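Local coordinates for protein alpha-1,2-Mannosidase (Trichoderma reesei, PDB 1HCU) that probably trims alpha-1,2-linked mannose residues from high-mannose N-glycans as a calcium-dependent, inverting glycosyl hydrolase of family 47, at residues V98-T101 against N102-Y105; G242-D245 against S246-Y250; T405-S408 against K409-D412. All coordinates share one frame; numbering follows the deposited sequence.

Contact 1: residues V98-T101 against N102-Y105; sequences VFET and NIRY
Val98-Tyr105 form the first two turns of helix 98-117, where the amide N of Asn102, Ile103, Arg104 and Tyr105 each bond the carbonyl O four residues back, most directly from Ile103 N to Phe99 O (3.1 Å, 175° at the hydrogen). One turn apart, Glu100 and Arg104 run side by side from the same flank of the helix and meet in a salt bridge, Glu100 OE1 to Arg104 NH1 at 2.6 Å. NH1 comes up nearly along the C-O axis of OE1, while OE1 sits at the guanidinium edge, slightly out of its plane; the two flat groups are turned 52° apart, so this is a single-bond pairing and not a flat two-bond one. A bend at chi2 of Glu100 (-61°) and an extended arginine chain from CG to NE bring the charged ends level. The helix belongs to the (alpha/alpha)7 barrel of family 47, and Glu100 is predicted to be a proton donor of its active site; Arg104 would then be a second-shell residue that probably helps hold OE1 in place. Arg104 is itself steadied by a hydrogen bond from NE to Ser451 OG. Beside this pair, Ile103 lays CD1 over one face of the Phe99 ring, 3.9 Å from CZ, and its CG2 lies 3.8 Å from Phe99 CE1. Farther round the helix, Thr101 CG2 packs obliquely against Tyr105 CD1 at 3.8 Å, and both side chains also touch Leu140 of helix 127-144; Thr101 OG1 turns back to Ser97 O, and Tyr105 OH reaches Arg51 O.

Contact 2: residues G242-D245 against S246-Y250; sequences GLMD and SFYEY
Met244 brings its sulfur to the hydroxyl end of the Tyr248 ring: SD lies 3.4 Å from Tyr248 OH and 3.5 Å from Tyr248 CE1, an oblique Met-aromatic contact with SD 4.6 Å from the ring centroid and 62° off its normal. With CG anti to the backbone N (chi1 -179°) and chi2 likewise extended, the methionine chain reaches out across the tyrosine, and its CG also touches CE1 at 3.5 Å. Trp240 stacks on the same tyrosine ring. The backbone begins to coil here, Phe247 N bonding Met244 O at 2.9 Å, followed by a weak bond from Glu249 N to Asp245 O. This is the entry to helix 245-257, one of the helices of the family 47 (alpha/alpha)7 barrel, and it carries Asp245, a predicted active-site residue. The Asp245 carboxylate folds back over its own backbone (chi1 48°), where OD1 takes the amide of Ser246 on its anti side but tilted out of the carboxylate plane, at 2.5 Å, a bond that, though modelled very short, probably limits the turning of the acid. Ser246 OG is paired with Ser180 OG. A turn farther on, the extended Glu249 carries its carboxylate to Lys253 NZ and Thr485 OG1, close to the bound calcium.

Contact 3: residues T405-S408 against K409-D412; sequences TGDS and KWQD
Asp407 caps the N-terminus of helix 408-425: its OD1 accepts from Lys409 N at 2.9 Å, approached from above the carboxylate plane. The cap follows an ST turn, in which Thr405 OG1 takes the amide of Asp407 at 3.0 Å, and Gly406, with a positive phi, leads the chain from helix 393-405 into the next. The close-packed side is built round Trp410. Its CD1 lies 3.1 Å from Thr405 OG1 and 3.6 Å from Asp407 CB, the threonine side chain crossing the indole at about a right angle, while Leu398, Ala401, Tyr402 and Ile333 line the ring from helices 393-405 and 326-344. A chi1 of -172° carries the Asp407 carboxylate away from its own amide and alongside Lys409, its OD1 3.1 Å from Lys409 CB. With an alanine here instead of the aspartate, Lys409 N would probably lose its capping acceptor and the water its carboxylate partner, leaving the first turn less firmly held. The opposite character prevails on the solvent side, where the lysine chain bends away at chi2 and beyond, and NZ makes a salt bridge with Asp412 OD1 at 3.4 Å; Asp412 OD2 pairs with Arg15. A water bridges the indole and the cap, accepting from Trp410 NE1 at 3.2 Å and donating weakly to Asp407 OD2.

Overall arrangement
Contacts 1 and 2 sit in the inner part of the barrel, their centres about 14 Å apart, and touch where Phe99 CE1 lies 3.8 Å from Ser246 OG. Each contributes a predicted active-site acid, Glu100 from the first and Asp245 from the second, and the side chain of Asp245 lies about 6 Å from that of Glu393, another predicted one. Both also approach the calcium ion, about 4 Å from the side chain of Glu249 and about 6 Å from that of Ile103. Contact 3 is remote: its centre lies about 32 Å from that of contact 1 and about 27 Å from that of contact 2, at a surface helix junction away from the annotated sites.

Contact 1: residues V98-T101 against N102-Y105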
# COMPACT_ATOMS: atom_id res chain seq x y z
N VAL A 98 -4.11 14.89 1.36
CA VAL A 98 -3.08 14.96 0.34
C VAL A 98 -2.56 13.54 0.06
O VAL A 98 -2.44 13.13 -1.09
CB VAL A 98 -1.91 15.85 0.81
CG1 VAL A 98 -0.81 15.87 -0.24
CG2 VAL A 98 -2.42 17.25 1.11
N PHE A 99 -2.26 12.81 1.14
CA PHE A 99 -1.74 11.43 1.06
C PHE A 99 -2.68 10.42 0.38
O PHE A 99 -2.30 9.79 -0.61
CB PHE A 99 -1.39 10.94 2.47
CG PHE A 99 -1.08 9.46 2.54
CD1 PHE A 99 0.07 8.94 1.95
CD2 PHE A 99 -1.95 8.59 3.20
CE1 PHE A 99 0.35 7.57 2.02
CE2 PHE A 99 -1.68 7.22 3.28
CZ PHE A 99 -0.52 6.71 2.68
N GLU A 100 -3.88 10.26 0.92
CA GLU A 100 -4.84 9.31 0.36
C GLU A 100 -5.17 9.65 -1.10
O GLU A 100 -5.26 8.75 -1.94
CB GLU A 100 -6.14 9.31 1.17
CG GLU A 100 -5.99 8.97 2.66
CD GLU A 100 -5.42 7.58 2.91
OE1 GLU A 100 -5.59 6.70 2.04
OE2 GLU A 100 -4.83 7.36 3.98
N THR A 101 -5.35 10.93 -1.39
CA THR A 101 -5.68 11.36 -2.74
C THR A 101 -4.54 11.07 -3.72
O THR A 101 -4.77 10.62 -4.84
CB THR A 101 -6.00 12.88 -2.77
OG1 THR A 101 -7.05 13.16 -1.84
CG2 THR A 101 -6.45 13.30 -4.17
N ASN A 102 -3.32 11.31 -3.26
CA ASN A 102 -2.13 11.09 -4.06
C ASN A 102 -1.93 9.64 -4.50
O ASN A 102 -1.78 9.35 -5.69
CB ASN A 102 -0.90 11.56 -3.28
CG ASN A 102 0.40 11.18 -3.95
OD1 ASN A 102 0.81 11.79 -4.94
ND2 ASN A 102 1.04 10.14 -3.43
N ILE A 103 -1.90 8.73 -3.53
CA ILE A 103 -1.66 7.32 -3.81
C ILE A 103 -2.75 6.64 -4.64
O ILE A 103 -2.46 5.75 -5.44
CB ILE A 103 -1.41 6.52 -2.50
CG1 ILE A 103 -2.70 6.44 -1.67
CG2 ILE A 103 -0.31 7.20 -1.68
CD1 ILE A 103 -2.57 5.58 -0.42
N ARG A 104 -4.00 7.07 -4.45
CA ARG A 104 -5.12 6.47 -5.19
C ARG A 104 -5.37 7.12 -6.55
O ARG A 104 -5.21 6.49 -7.59
CB ARG A 104 -6.42 6.55 -4.37
CG ARG A 104 -6.49 5.63 -3.17
CD ARG A 104 -7.91 5.62 -2.62
NE ARG A 104 -8.06 4.74 -1.47
CZ ARG A 104 -7.37 4.87 -0.34
NH1 ARG A 104 -6.48 5.85 -0.23
NH2 ARG A 104 -7.56 4.02 0.66
N TYR A 105 -5.78 8.38 -6.54
CA TYR A 105 -6.10 9.09 -7.77
C TYR A 105 -4.91 9.37 -8.68
O TYR A 105 -4.85 8.89 -9.81
CB TYR A 105 -6.85 10.37 -7.42
CG TYR A 105 -8.22 10.10 -6.83
CD1 TYR A 105 -8.50 10.40 -5.50
CD2 TYR A 105 -9.24 9.57 -7.62
CE1 TYR A 105 -9.79 10.19 -4.97
CE2 TYR A 105 -10.52 9.36 -7.11
CZ TYR A 105 -10.79 9.67 -5.79
OH TYR A 105 -12.08 9.51 -5.31

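Contact 2: residues G242-D245 against S246-Y250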
# COMPACT_ATOMS: atom_id res chain seq x y z
N GLY A 242 1.13 2.04 10.44
CA GLY A 242 0.51 3.34 10.32
C GLY A 242 1.37 4.54 10.67
O GLY A 242 2.12 4.51 11.65
N LEU A 243 1.27 5.59 9.86
CA LEU A 243 2.02 6.83 10.07
C LEU A 243 3.48 6.84 9.66
O LEU A 243 4.11 7.90 9.68
CB LEU A 243 1.94 7.25 11.54
CG LEU A 243 0.55 7.46 12.14
CD1 LEU A 243 0.71 7.77 13.61
CD2 LEU A 243 -0.19 8.58 11.40
N MET A 244 4.04 5.69 9.28
CA MET A 244 5.45 5.64 8.89
C MET A 244 5.76 4.66 7.76
O MET A 244 6.61 4.94 6.91
CB MET A 244 6.32 5.30 10.11
CG MET A 244 7.83 5.23 9.85
SD MET A 244 8.80 5.11 11.40
CE MET A 244 8.74 6.83 11.98
N ASP A 245 5.06 3.53 7.73
CA ASP A 245 5.28 2.49 6.73
C ASP A 245 5.71 2.90 5.32
O ASP A 245 6.83 2.61 4.89
CB ASP A 245 4.05 1.58 6.61
CG ASP A 245 2.74 2.38 6.48
OD1 ASP A 245 2.77 3.56 6.08
OD2 ASP A 245 1.69 1.79 6.79
N SER A 246 4.82 3.57 4.59
CA SER A 246 5.13 3.93 3.21
C SER A 246 6.35 4.84 2.99
O SER A 246 6.83 4.95 1.87
CB SER A 246 3.88 4.48 2.50
OG SER A 246 3.21 5.47 3.26
N PHE A 247 6.84 5.48 4.06
CA PHE A 247 8.03 6.33 3.94
C PHE A 247 9.27 5.49 3.62
O PHE A 247 10.01 5.80 2.69
CB PHE A 247 8.28 7.12 5.23
CG PHE A 247 9.68 7.65 5.34
CD1 PHE A 247 10.60 7.04 6.18
CD2 PHE A 247 10.11 8.69 4.52
CE1 PHE A 247 11.94 7.45 6.21
CE2 PHE A 247 11.44 9.10 4.53
CZ PHE A 247 12.36 8.48 5.37
N TYR A 248 9.50 4.45 4.43
CA TYR A 248 10.63 3.55 4.22
C TYR A 248 10.47 2.85 2.87
O TYR A 248 11.45 2.66 2.15
CB TYR A 248 10.69 2.49 5.33
CG TYR A 248 11.06 3.06 6.68
CD1 TYR A 248 10.34 2.73 7.83
CD2 TYR A 248 12.13 3.94 6.81
CE1 TYR A 248 10.66 3.27 9.06
CE2 TYR A 248 12.46 4.49 8.04
CZ TYR A 248 11.72 4.16 9.16
OH TYR A 248 12.03 4.73 10.37
N GLU A 249 9.23 2.50 2.55
CA GLU A 249 8.91 1.82 1.29
C GLU A 249 9.36 2.63 0.06
O GLU A 249 10.03 2.10 -0.82
CB GLU A 249 7.39 1.57 1.20
CG GLU A 249 6.89 0.80 -0.04
CD GLU A 249 5.36 0.72 -0.13
OE1 GLU A 249 4.82 0.26 -1.17
OE2 GLU A 249 4.68 1.13 0.84
N TYR A 250 8.98 3.91 0.01
CA TYR A 250 9.33 4.74 -1.14
C TYR A 250 10.81 5.06 -1.26
O TYR A 250 11.28 5.43 -2.33
CB TYR A 250 8.51 6.04 -1.13
CG TYR A 250 7.14 5.92 -1.78
CD1 TYR A 250 6.32 7.04 -1.97
CD2 TYR A 250 6.64 4.68 -2.18
CE1 TYR A 250 5.04 6.93 -2.52
CE2 TYR A 250 5.35 4.56 -2.74
CZ TYR A 250 4.56 5.68 -2.90
OH TYR A 250 3.29 5.53 -3.40

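Contact 3: residues T405-S408 against K409-D412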
# COMPACT_ATOMS: atom_id res chain seq x y z
N THR A 405 11.77 -16.19 -5.40
CA THR A 405 12.20 -17.59 -5.25
C THR A 405 11.78 -18.52 -6.39
O THR A 405 12.52 -19.45 -6.75
CB THR A 405 11.66 -18.25 -3.96
OG1 THR A 405 10.24 -18.37 -4.04
CG2 THR A 405 12.04 -17.46 -2.73
N GLY A 406 10.60 -18.30 -6.95
CA GLY A 406 10.12 -19.17 -8.00
C GLY A 406 9.56 -20.45 -7.38
O GLY A 406 9.28 -21.41 -8.09
N ASP A 407 9.40 -20.44 -6.07
CA ASP A 407 8.88 -21.60 -5.35
C ASP A 407 7.34 -21.59 -5.35
O ASP A 407 6.73 -20.69 -4.77
CB ASP A 407 9.41 -21.58 -3.92
CG ASP A 407 9.08 -22.85 -3.17
OD1 ASP A 407 8.19 -23.60 -3.61
OD2 ASP A 407 9.72 -23.08 -2.11
N SER A 408 6.74 -22.59 -5.98
CA SER A 408 5.28 -22.69 -6.08
C SER A 408 4.61 -22.71 -4.71
O SER A 408 3.40 -22.48 -4.60
CB SER A 408 4.87 -23.94 -6.87
OG SER A 408 5.23 -25.13 -6.21
N LYS A 409 5.40 -22.99 -3.69
CA LYS A 409 4.89 -23.04 -2.33
C LYS A 409 4.23 -21.70 -1.99
O LYS A 409 3.20 -21.65 -1.31
CB LYS A 409 6.04 -23.29 -1.36
CG LYS A 409 5.68 -24.20 -0.19
CD LYS A 409 4.55 -23.64 0.63
CE LYS A 409 3.59 -24.75 1.05
NZ LYS A 409 3.05 -25.49 -0.13
N TRP A 410 4.83 -20.61 -2.47
CA TRP A 410 4.30 -19.28 -2.18
C TRP A 410 2.96 -19.06 -2.85
O TRP A 410 2.08 -18.42 -2.27
CB TRP A 410 5.31 -18.21 -2.61
CG TRP A 410 6.59 -18.30 -1.83
CD1 TRP A 410 7.77 -18.84 -2.26
CD2 TRP A 410 6.80 -17.93 -0.46
NE1 TRP A 410 8.70 -18.83 -1.25
CE2 TRP A 410 8.13 -18.27 -0.13
CE3 TRP A 410 5.99 -17.33 0.52
CZ2 TRP A 410 8.67 -18.05 1.14
CZ3 TRP A 410 6.53 -17.11 1.79
CH2 TRP A 410 7.86 -17.47 2.08
N GLN A 411 2.80 -19.58 -4.05
CA GLN A 411 1.53 -19.45 -4.74
C GLN A 411 0.47 -20.19 -3.93
O GLN A 411 -0.66 -19.73 -3.84
CB GLN A 411 1.62 -20.04 -6.13
CG GLN A 411 2.58 -19.31 -7.02
CD GLN A 411 2.65 -19.93 -8.38
OE1 GLN A 411 3.02 -21.10 -8.51
NE2 GLN A 411 2.30 -19.17 -9.40
N ASP A 412 0.84 -21.32 -3.35
CA ASP A 412 -0.12 -22.10 -2.56
C ASP A 412 -0.56 -21.31 -1.33
O ASP A 412 -1.74 -21.31 -0.97
CB ASP A 412 0.49 -23.45 -2.13
CG ASP A 412 0.74 -24.38 -3.31
OD1 ASP A 412 1.59 -25.29 -3.18
OD2 ASP A 412 0.10 -24.21 -4.37
O HOH W 1 11.33 -20.51 -0.51